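Local coordinates for protein aminoglycoside phosphotransferase (Alicyclobacillus acidocaldarius subsp. acidocaldarius, PDB 4PDY) that probably transfers a phosphate group to an aminoglycoside or similar small molecule, as enzymes of its kinase-like family do, though its substrate is not established, at residues Ile287-Ser290 with Glu291-Val295; Leu200-Phe203 with Glu204-Asp207; Asp179-Asp182 with Gln183-Ser187. All coordinates share one frame; numbering follows the deposited sequence.

Contact 1 of 3, residues Ile287-Ser290 with Glu291-Val295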
ATOM      1  N   ILE A 287     -13.931 -14.503   2.439  1.00 14.19           N
ATOM      2  CA  ILE A 287     -14.324 -13.107   2.592  1.00 14.78           C
ATOM      3  C   ILE A 287     -15.814 -13.048   2.960  1.00 16.52           C
ATOM      4  O   ILE A 287     -16.679 -13.350   2.120  1.00 16.66           O
ATOM      5  CB  ILE A 287     -14.130 -12.328   1.285  1.00 14.12           C
ATOM      6  CG1 ILE A 287     -12.686 -12.463   0.770  1.00 14.29           C
ATOM      7  CG2 ILE A 287     -14.467 -10.861   1.461  1.00 14.48           C
ATOM      8  CD1 ILE A 287     -12.528 -11.936  -0.647  1.00 14.59           C
ATOM      9  N   PRO A 288     -16.141 -12.664   4.210  1.00 15.04           N
ATOM     10  CA  PRO A 288     -17.570 -12.537   4.537  1.00 16.29           C
ATOM     11  C   PRO A 288     -18.168 -11.295   3.911  1.00 14.34           C
ATOM     12  O   PRO A 288     -17.455 -10.369   3.497  1.00 13.08           O
ATOM     13  CB  PRO A 288     -17.580 -12.418   6.058  1.00 19.84           C
ATOM     14  CG  PRO A 288     -16.242 -11.861   6.402  1.00 17.50           C
ATOM     15  CD  PRO A 288     -15.277 -12.346   5.359  1.00 15.90           C
ATOM     16  N   LYS A 289     -19.488 -11.251   3.863  1.00 15.70           N
ATOM     17  CA  LYS A 289     -20.179 -10.115   3.284  1.00 14.66           C
ATOM     18  C   LYS A 289     -19.708  -8.781   3.894  1.00 13.07           C
ATOM     19  O   LYS A 289     -19.534  -7.801   3.160  1.00 14.57           O
ATOM     20  CB  LYS A 289     -21.684 -10.269   3.483  1.00 16.68           C
ATOM     21  CG  LYS A 289     -22.535  -9.226   2.783  1.00 18.44           C
ATOM     22  CD  LYS A 289     -24.023  -9.589   2.863  1.00 23.22           C
ATOM     23  CE  LYS A 289     -24.845  -8.535   2.158  1.00 29.31           C
ATOM     24  NZ  LYS A 289     -26.298  -8.812   2.265  1.00 36.42           N
ATOM     25  N   SER A 290     -19.541  -8.747   5.225  1.00 13.64           N
ATOM     26  CA  SER A 290     -19.171  -7.512   5.888  1.00 14.93           C
ATOM     27  C   SER A 290     -17.774  -7.033   5.466  1.00 12.67           C
ATOM     28  O   SER A 290     -17.516  -5.846   5.484  1.00 13.19           O
ATOM     29  CB  SER A 290     -19.245  -7.639   7.418  1.00 18.17           C
ATOM     30  OG  SER A 290     -18.439  -8.689   7.939  1.00 23.75           O
ATOM     31  N   GLU A 291     -16.879  -7.969   5.139  1.00 12.93           N
ATOM     32  CA  GLU A 291     -15.533  -7.595   4.656  1.00 12.10           C
ATOM     33  C   GLU A 291     -15.634  -6.987   3.273  1.00 10.09           C
ATOM     34  O   GLU A 291     -14.965  -5.990   2.974  1.00 11.83           O
ATOM     35  CB  GLU A 291     -14.576  -8.784   4.676  1.00 12.90           C
ATOM     36  CG  GLU A 291     -13.148  -8.454   4.233  1.00 13.01           C
ATOM     37  CD  GLU A 291     -12.200  -9.557   4.612  1.00 13.70           C
ATOM     38  OE1 GLU A 291     -12.468 -10.694   4.218  1.00 16.97           O
ATOM     39  OE2 GLU A 291     -11.175  -9.284   5.268  1.00 13.91           O
ATOM     40  N   TYR A 292     -16.440  -7.590   2.407  1.00 11.29           N
ATOM     41  CA  TYR A 292     -16.701  -6.977   1.103  1.00 11.90           C
ATOM     42  C   TYR A 292     -17.217  -5.563   1.286  1.00 11.78           C
ATOM     43  O   TYR A 292     -16.867  -4.651   0.566  1.00 12.01           O
ATOM     44  CB  TYR A 292     -17.711  -7.768   0.293  1.00 10.75           C
ATOM     45  CG  TYR A 292     -17.194  -8.934  -0.493  1.00 12.30           C
ATOM     46  CD1 TYR A 292     -16.411  -8.717  -1.626  1.00 13.51           C
ATOM     47  CD2 TYR A 292     -17.489 -10.239  -0.140  1.00 14.48           C
ATOM     48  CE1 TYR A 292     -15.947  -9.767  -2.392  1.00 15.18           C
ATOM     49  CE2 TYR A 292     -17.027 -11.303  -0.899  1.00 14.59           C
ATOM     50  CZ  TYR A 292     -16.237 -11.056  -2.021  1.00 14.31           C
ATOM     51  OH  TYR A 292     -15.739 -12.074  -2.816  1.00 18.93           O
ATOM     52  N   ARG A 293     -18.146  -5.393   2.235  1.00 11.86           N
ATOM     53  CA  ARG A 293     -18.761  -4.070   2.410  1.00 13.29           C
ATOM     54  C   ARG A 293     -17.762  -3.033   2.920  1.00 10.69           C
ATOM     55  O   ARG A 293     -17.824  -1.876   2.523  1.00 12.39           O
ATOM     56  CB  ARG A 293     -19.992  -4.157   3.309  1.00 15.05           C
ATOM     57  CG  ARG A 293     -20.995  -5.154   2.769  1.00 18.38           C
ATOM     58  CD  ARG A 293     -22.354  -4.584   2.505  1.00 24.08           C
ATOM     59  NE  ARG A 293     -22.917  -3.926   3.671  1.00 22.36           N
ATOM     60  CZ  ARG A 293     -23.757  -2.901   3.611  1.00 27.49           C
ATOM     61  NH1 ARG A 293     -24.198  -2.361   4.732  1.00 27.95           N
ATOM     62  NH2 ARG A 293     -24.162  -2.414   2.436  1.00 28.91           N
ATOM     63  N   ALA A 294     -16.858  -3.445   3.808  1.00 11.62           N
ATOM     64  CA  ALA A 294     -15.781  -2.556   4.245  1.00 12.51           C
ATOM     65  C   ALA A 294     -14.886  -2.136   3.067  1.00 11.26           C
ATOM     66  O   ALA A 294     -14.513  -0.978   2.944  1.00 12.86           O
ATOM     67  CB  ALA A 294     -14.948  -3.214   5.325  1.00 12.44           C
ATOM     68  N   VAL A 295     -14.544  -3.095   2.206  1.00 10.88           N
ATOM     69  CA  VAL A 295     -13.768  -2.802   1.006  1.00 10.49           C
ATOM     70  C   VAL A 295     -14.556  -1.840   0.103  1.00 10.88           C
ATOM     71  O   VAL A 295     -14.000  -0.879  -0.404  1.00 12.60           O
ATOM     72  CB  VAL A 295     -13.405  -4.103   0.256  1.00 12.03           C
ATOM     73  CG1 VAL A 295     -12.856  -3.783  -1.121  1.00 12.59           C
ATOM     74  CG2 VAL A 295     -12.401  -4.923   1.046  1.00 11.48           C
TER
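Pro-288 and Tyr-292 are joined by the first turn of helix 289-300: the Tyr-292 N-H points at Pro-288 O over 3.2 Å in a nearly straight bond of 167°. The same carbonyl takes a second, weak bond from Glu-291 N. Arg-293 N to Lys-289 O (2.9 Å) and Ala-294 N to Ser-290 O carry the i to i+4 pattern onward. Ile-287, just ahead of the helix, turns its side chain forward over the first turn. Its CG2 methyl sits over one face of the Tyr-292 ring, 3.6 Å from the ring centroid and 20° off the normal, a CH-pi contact displaced toward the rim, while CD1 lies 3.9 Å from Tyr-292 OH. With Pro-288 at the N-cap, this apolar contact of Ile-287 (N') with Tyr-292 (N4) is a hydrophobic staple, without a capping box since the N-cap is a proline. Were Tyr-292 replaced by an alanine, the Ile-287 methyl would lose the ring face it rests on and Phe-278 its edge-to-face partner, which would probably leave a gap here. On the side away from the ring, Ile-287 CG2 lies 3.4 Å from Glu-291 OE1, and the Pro-288 ring brings CD to 3.5 Å from that same oxygen. Glu-291 reaches back this far because CG stands opposite its own backbone N (chi1 -178°) and the chain stays extended beyond it. The carboxylate is buried but well supplied: OE1 forms a salt bridge with Arg-252 and OE2 a hydrogen bond with Tyr-211, so its negative charge is probably stabilised. Arg-293 lays CG 3.0 Å from Lys-289 O, then bends at chi2 and chi3 to carry its guanidinium to salt bridges with Asp-205 and Asp-207.

Contact 2 of 3, residues Leu200-Phe203 with Glu204-Asp207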
ATOM      1  N   LEU A 200     -19.262   7.192   3.248  1.00 13.84           N
ATOM      2  CA  LEU A 200     -19.415   7.451   4.673  1.00 14.10           C
ATOM      3  C   LEU A 200     -20.629   6.708   5.240  1.00 14.42           C
ATOM      4  O   LEU A 200     -20.550   6.216   6.345  1.00 16.17           O
ATOM      5  CB  LEU A 200     -19.501   8.947   4.953  1.00 13.61           C
ATOM      6  CG  LEU A 200     -18.239   9.758   4.604  1.00 15.66           C
ATOM      7  CD1 LEU A 200     -18.497  11.240   4.811  1.00 20.19           C
ATOM      8  CD2 LEU A 200     -17.058   9.320   5.442  1.00 18.24           C
ATOM      9  N   ALA A 201     -21.705   6.573   4.458  1.00 14.22           N
ATOM     10  CA  ALA A 201     -22.869   5.780   4.905  1.00 16.66           C
ATOM     11  C   ALA A 201     -22.479   4.315   5.130  1.00 15.68           C
ATOM     12  O   ALA A 201     -22.898   3.673   6.098  1.00 18.00           O
ATOM     13  CB  ALA A 201     -24.030   5.883   3.917  1.00 18.34           C
ATOM     14  N   LEU A 202     -21.633   3.779   4.245  1.00 16.37           N
ATOM     15  CA  LEU A 202     -21.169   2.403   4.421  1.00 16.45           C
ATOM     16  C   LEU A 202     -20.308   2.247   5.659  1.00 15.21           C
ATOM     17  O   LEU A 202     -20.447   1.273   6.395  1.00 18.19           O
ATOM     18  CB  LEU A 202     -20.397   1.899   3.202  1.00 19.47           C
ATOM     19  CG  LEU A 202     -21.260   1.452   2.023  1.00 22.14           C
ATOM     20  CD1 LEU A 202     -20.376   1.290   0.801  1.00 22.21           C
ATOM     21  CD2 LEU A 202     -21.985   0.156   2.326  1.00 27.18           C
ATOM     22  N   PHE A 203     -19.437   3.214   5.915  1.00 14.27           N
ATOM     23  CA  PHE A 203     -18.626   3.184   7.133  1.00 16.70           C
ATOM     24  C   PHE A 203     -19.467   3.236   8.419  1.00 18.31           C
ATOM     25  O   PHE A 203     -19.019   2.754   9.446  1.00 20.55           O
ATOM     26  CB  PHE A 203     -17.597   4.320   7.151  1.00 16.67           C
ATOM     27  CG  PHE A 203     -16.394   4.091   6.256  1.00 16.48           C
ATOM     28  CD1 PHE A 203     -15.517   3.023   6.465  1.00 16.72           C
ATOM     29  CD2 PHE A 203     -16.124   4.979   5.238  1.00 15.12           C
ATOM     30  CE1 PHE A 203     -14.405   2.840   5.647  1.00 17.03           C
ATOM     31  CE2 PHE A 203     -15.018   4.796   4.420  1.00 15.34           C
ATOM     32  CZ  PHE A 203     -14.167   3.730   4.629  1.00 19.39           C
ATOM     33  N   GLU A 204     -20.667   3.824   8.337  1.00 15.74           N
ATOM     34  CA  GLU A 204     -21.619   3.930   9.469  1.00 15.64           C
ATOM     35  C   GLU A 204     -22.537   2.715   9.611  1.00 16.84           C
ATOM     36  O   GLU A 204     -23.274   2.616  10.589  1.00 20.15           O
ATOM     37  CB  GLU A 204     -22.429   5.220   9.318  1.00 17.10           C
ATOM     38  CG  GLU A 204     -21.553   6.455   9.444  1.00 18.93           C
ATOM     39  CD  GLU A 204     -22.309   7.755   9.318  1.00 25.17           C
ATOM     40  OE1 GLU A 204     -23.389   7.769   8.692  1.00 29.23           O
ATOM     41  OE2 GLU A 204     -21.811   8.777   9.838  1.00 33.34           O
ATOM     42  N   ASP A 205     -22.477   1.780   8.670  1.00 16.03           N
ATOM     43  CA  ASP A 205     -23.280   0.576   8.739  1.00 16.70           C
ATOM     44  C   ASP A 205     -22.745  -0.371   9.803  1.00 15.66           C
ATOM     45  O   ASP A 205     -21.536  -0.611   9.919  1.00 16.66           O
ATOM     46  CB  ASP A 205     -23.350  -0.142   7.377  1.00 19.24           C
ATOM     47  CG  ASP A 205     -24.257   0.573   6.365  1.00 25.83           C
ATOM     48  OD1 ASP A 205     -25.167   1.334   6.787  1.00 30.68           O
ATOM     49  OD2 ASP A 205     -24.070   0.365   5.134  1.00 31.66           O
ATOM     50  N   ARG A 206     -23.659  -0.944  10.570  1.00 19.65           N
ATOM     51  CA  ARG A 206     -23.271  -1.747  11.719  1.00 20.86           C
ATOM     52  C   ARG A 206     -22.452  -2.992  11.342  1.00 21.16           C
ATOM     53  O   ARG A 206     -21.542  -3.403  12.067  1.00 21.54           O
ATOM     54  CB  ARG A 206     -24.535  -2.080  12.536  1.00 25.17           C
ATOM     55  CG  ARG A 206     -25.572  -2.901  11.776  1.00 31.22           C
ATOM     56  CD  ARG A 206     -27.008  -2.572  12.187  1.00 37.23           C
ATOM     57  NE  ARG A 206     -27.902  -3.720  12.056  1.00 44.03           N
ATOM     58  CZ  ARG A 206     -27.877  -4.813  12.822  1.00 42.02           C
ATOM     59  NH1 ARG A 206     -26.988  -4.949  13.803  1.00 39.91           N
ATOM     60  NH2 ARG A 206     -28.756  -5.787  12.602  1.00 43.71           N
ATOM     61  N   ASP A 207     -22.729  -3.561  10.179  1.00 19.72           N
ATOM     62  CA  ASP A 207     -21.980  -4.740   9.731  1.00 19.04           C
ATOM     63  C   ASP A 207     -20.503  -4.436   9.395  1.00 17.60           C
ATOM     64  O   ASP A 207     -19.626  -5.221   9.722  1.00 17.32           O
ATOM     65  CB  ASP A 207     -22.686  -5.450   8.571  1.00 23.13           C
ATOM     66  CG  ASP A 207     -22.716  -4.637   7.294  1.00 25.15           C
ATOM     67  OD1 ASP A 207     -23.224  -3.489   7.304  1.00 32.12           O
ATOM     68  OD2 ASP A 207     -22.244  -5.163   6.254  1.00 32.26           O
TER
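Leu-200 and Ala-201 both offer their carbonyl oxygens to Glu-204 N as helix 189-203 runs out: the bond to Leu-200 O is 3.1 Å at 135°, that to Ala-201 O is longer and weak. One residue on, Asp-205 N bonds to Leu-202 O over 3.1 Å. This donor reaches the oxygen from above the carbonyl plane, 67° out of it, as the chain tightens from i to i+4 to i to i+3 spacing. The Glu-204 side chain lies back along the helix end, its CG 3.3 Å from Leu-200 O, and the extended chain then carries the carboxylate along the surface. Asp-205 leaves at about a right angle to Glu-204. With CG beside its own backbone N (chi1 -74°), the carboxylate folds back over the last turn, and OD2 comes 3.5 Å from the Leu-202 CD2 methyl. OD1 lies 3.3 Å from Ala-201 O, a meeting of two acceptors that cannot bond and probably costs some energy. The charge of Asp-205 is answered from elsewhere: OD2 forms a salt bridge with Arg-293 on helix 289-300. Leu-202 packs on Arg-293 and Ala-297 of that helix, while the Phe-203 ring turns toward Phe-158 and Val-154 of helix 154-173. Asp-205 also occupies the N-cap position of helix 206-218, yet its side chain makes no capping bond. The arrangement is a two-residue link between helices 189-203 and 206-218, inside the helical part of this kinase-like phosphotransferase.

Contact 3 of 3, residues Asp179-Asp182 with Gln183-Ser187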
ATOM      1  N   ASP A 179      -8.976  28.034 -13.749  1.00 12.82           N
ATOM      2  CA  ASP A 179      -8.136  27.333 -14.705  1.00 12.01           C
ATOM      3  C   ASP A 179      -8.795  26.018 -15.082  1.00 11.49           C
ATOM      4  O   ASP A 179      -9.933  25.702 -14.648  1.00 12.42           O
ATOM      5  CB  ASP A 179      -6.700  27.201 -14.178  1.00 11.80           C
ATOM      6  CG  ASP A 179      -6.556  26.292 -12.957  1.00 12.23           C
ATOM      7  OD1 ASP A 179      -7.374  25.362 -12.758  1.00 13.02           O
ATOM      8  OD2 ASP A 179      -5.558  26.484 -12.202  1.00 13.19           O
ATOM      9  N   ALA A 180      -8.148  25.256 -15.945  1.00 12.82           N
ATOM     10  CA  ALA A 180      -8.753  24.032 -16.458  1.00 11.21           C
ATOM     11  C   ALA A 180      -9.035  23.040 -15.338  1.00 11.09           C
ATOM     12  O   ALA A 180     -10.069  22.376 -15.342  1.00 11.64           O
ATOM     13  CB  ALA A 180      -7.851  23.404 -17.508  1.00 12.33           C
ATOM     14  N   PHE A 181      -8.122  22.930 -14.387  1.00 11.43           N
ATOM     15  CA  PHE A 181      -8.316  22.057 -13.224  1.00 11.77           C
ATOM     16  C   PHE A 181      -9.552  22.476 -12.412  1.00 10.76           C
ATOM     17  O   PHE A 181     -10.410  21.649 -12.101  1.00 10.83           O
ATOM     18  CB  PHE A 181      -7.082  22.057 -12.316  1.00 10.92           C
ATOM     19  CG  PHE A 181      -7.153  21.055 -11.197  1.00 10.55           C
ATOM     20  CD1 PHE A 181      -7.900  21.345 -10.071  1.00 10.96           C
ATOM     21  CD2 PHE A 181      -6.516  19.830 -11.257  1.00 10.80           C
ATOM     22  CE1 PHE A 181      -7.995  20.444  -9.031  1.00 10.66           C
ATOM     23  CE2 PHE A 181      -6.611  18.925 -10.221  1.00 10.30           C
ATOM     24  CZ  PHE A 181      -7.375  19.225  -9.096  1.00 11.56           C
ATOM     25  N   ASP A 182      -9.639  23.754 -12.077  1.00 10.72           N
ATOM     26  CA  ASP A 182     -10.751  24.287 -11.293  1.00 11.20           C
ATOM     27  C   ASP A 182     -12.049  23.935 -11.968  1.00 11.37           C
ATOM     28  O   ASP A 182     -12.982  23.457 -11.320  1.00 11.54           O
ATOM     29  CB  ASP A 182     -10.646  25.805 -11.212  1.00 11.81           C
ATOM     30  CG  ASP A 182      -9.392  26.303 -10.487  1.00 12.44           C
ATOM     31  OD1 ASP A 182      -8.902  25.638  -9.543  1.00 12.47           O
ATOM     32  OD2 ASP A 182      -8.913  27.401 -10.887  1.00 12.59           O
ATOM     33  N   GLN A 183     -12.142  24.215 -13.262  1.00 11.46           N
ATOM     34  CA  GLN A 183     -13.390  23.979 -13.983  1.00 12.15           C
ATOM     35  C   GLN A 183     -13.733  22.492 -14.027  1.00 12.43           C
ATOM     36  O   GLN A 183     -14.881  22.090 -13.854  1.00 12.83           O
ATOM     37  CB  GLN A 183     -13.318  24.541 -15.403  1.00 13.18           C
ATOM     38  CG  GLN A 183     -13.170  26.049 -15.439  1.00 16.31           C
ATOM     39  CD  GLN A 183     -13.057  26.567 -16.846  1.00 17.59           C
ATOM     40  OE1 GLN A 183     -13.977  26.403 -17.639  1.00 22.71           O
ATOM     41  NE2 GLN A 183     -11.929  27.183 -17.174  1.00 18.88           N
ATOM     42  N   LEU A 184     -12.753  21.640 -14.290  1.00 11.62           N
ATOM     43  CA  LEU A 184     -12.988  20.210 -14.335  1.00 11.19           C
ATOM     44  C   LEU A 184     -13.453  19.686 -12.960  1.00  9.72           C
ATOM     45  O   LEU A 184     -14.396  18.916 -12.880  1.00 12.16           O
ATOM     46  CB  LEU A 184     -11.735  19.483 -14.825  1.00 12.32           C
ATOM     47  CG  LEU A 184     -11.801  17.959 -14.821  1.00 12.60           C
ATOM     48  CD1 LEU A 184     -12.929  17.427 -15.697  1.00 13.52           C
ATOM     49  CD2 LEU A 184     -10.473  17.390 -15.279  1.00 12.17           C
ATOM     50  N   LEU A 185     -12.773  20.081 -11.898  1.00 10.40           N
ATOM     51  CA  LEU A 185     -13.197  19.681 -10.550  1.00 10.43           C
ATOM     52  C   LEU A 185     -14.655  20.124 -10.282  1.00 11.70           C
ATOM     53  O   LEU A 185     -15.476  19.331  -9.811  1.00 11.77           O
ATOM     54  CB  LEU A 185     -12.244  20.262  -9.496  1.00 12.12           C
ATOM     55  CG  LEU A 185     -12.582  19.858  -8.055  1.00 12.95           C
ATOM     56  CD1 LEU A 185     -12.325  18.373  -7.821  1.00 15.92           C
ATOM     57  CD2 LEU A 185     -11.777  20.707  -7.090  1.00 13.75           C
ATOM     58  N   LEU A 186     -14.983  21.360 -10.632  1.00 11.48           N
ATOM     59  CA  LEU A 186     -16.360  21.848 -10.420  1.00 12.94           C
ATOM     60  C   LEU A 186     -17.391  21.050 -11.213  1.00 14.40           C
ATOM     61  O   LEU A 186     -18.511  20.812 -10.721  1.00 17.00           O
ATOM     62  CB  LEU A 186     -16.460  23.346 -10.723  1.00 15.36           C
ATOM     63  CG  LEU A 186     -15.739  24.227  -9.695  1.00 16.23           C
ATOM     64  CD1 LEU A 186     -15.455  25.599 -10.269  1.00 17.22           C
ATOM     65  CD2 LEU A 186     -16.537  24.329  -8.399  1.00 19.43           C
ATOM     66  N   SER A 187     -17.004  20.609 -12.405  1.00 13.36           N
ATOM     67  CA  SER A 187     -17.906  19.851 -13.262  1.00 14.81           C
ATOM     68  C   SER A 187     -18.301  18.501 -12.681  1.00 14.76           C
ATOM     69  O   SER A 187     -19.303  17.933 -13.107  1.00 18.65           O
ATOM     70  CB  SER A 187     -17.310  19.622 -14.654  1.00 16.68           C
ATOM     71  OG  SER A 187     -16.311  18.601 -14.653  1.00 16.08           O
TER
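A capping box opens helix 180-187, built by Asp-179 at the N-cap and Asp-182 three residues later. Asp-182 N gives its hydrogen to Asp-179 OD1 over 2.9 Å, nearly straight at 170°; in return Asp-179 N reaches Asp-182 OD2, also at 2.9 Å, on the anti side of that carboxylate and 31° out of its plane. The reciprocal bonds bring two acidic groups together, OD1 of Asp-179 lying 3.2 Å from OD2 of Asp-182. Their mutual repulsion is probably eased by the helix start and by salt bridges from Arg-312 to Asp-179 and from Lys-175 to Asp-182. From the N-cap onward the backbone bonds run i to i+4, from Gln-183 N to Asp-179 O through to Leu-186 N to Asp-182 O. Gln-183 folds back along the first turn, CG 3.4 Å from Asp-179 O, and its NE2 bonds to Lys-178 O. Phe-181, its CG opposite the backbone N (chi1 -173°), swings its ring alongside Leu-185, where CE1 meets the CD2 methyl at a loose 4.3 Å. Farther along, Ser-187 OG donates to Leu-184 O over 2.6 Å. Phe-181 packs against helices 303-315 and 319-347, the latter also met by Leu-184, while Asp-182, Leu-185 and Leu-186 pack against helix 154-173, and Asp-182 OD1 bonds to Tyr-313 of helix 303-315.

Contacts 1 and 2 are neighbours, their centres 11 Å apart, and the guanidinium of Arg-293 ties one to the other. Contact 3 stands apart, its nearest atoms about 16 Å from contact 2 and about 21 Å from contact 1, although its helix directly precedes helix 189-203. Contacts 1 and 3 are partly buried helix starts; contact 2 is a surface link between helices 189-203 and 206-218. The three N-caps differ: a proline at contact 1, an aspartate without a capping bond at contact 2, and an aspartate in a reciprocal box at contact 3. Helix 319-347 packs against contacts 1 and 3, helix 154-173 against contacts 2 and 3.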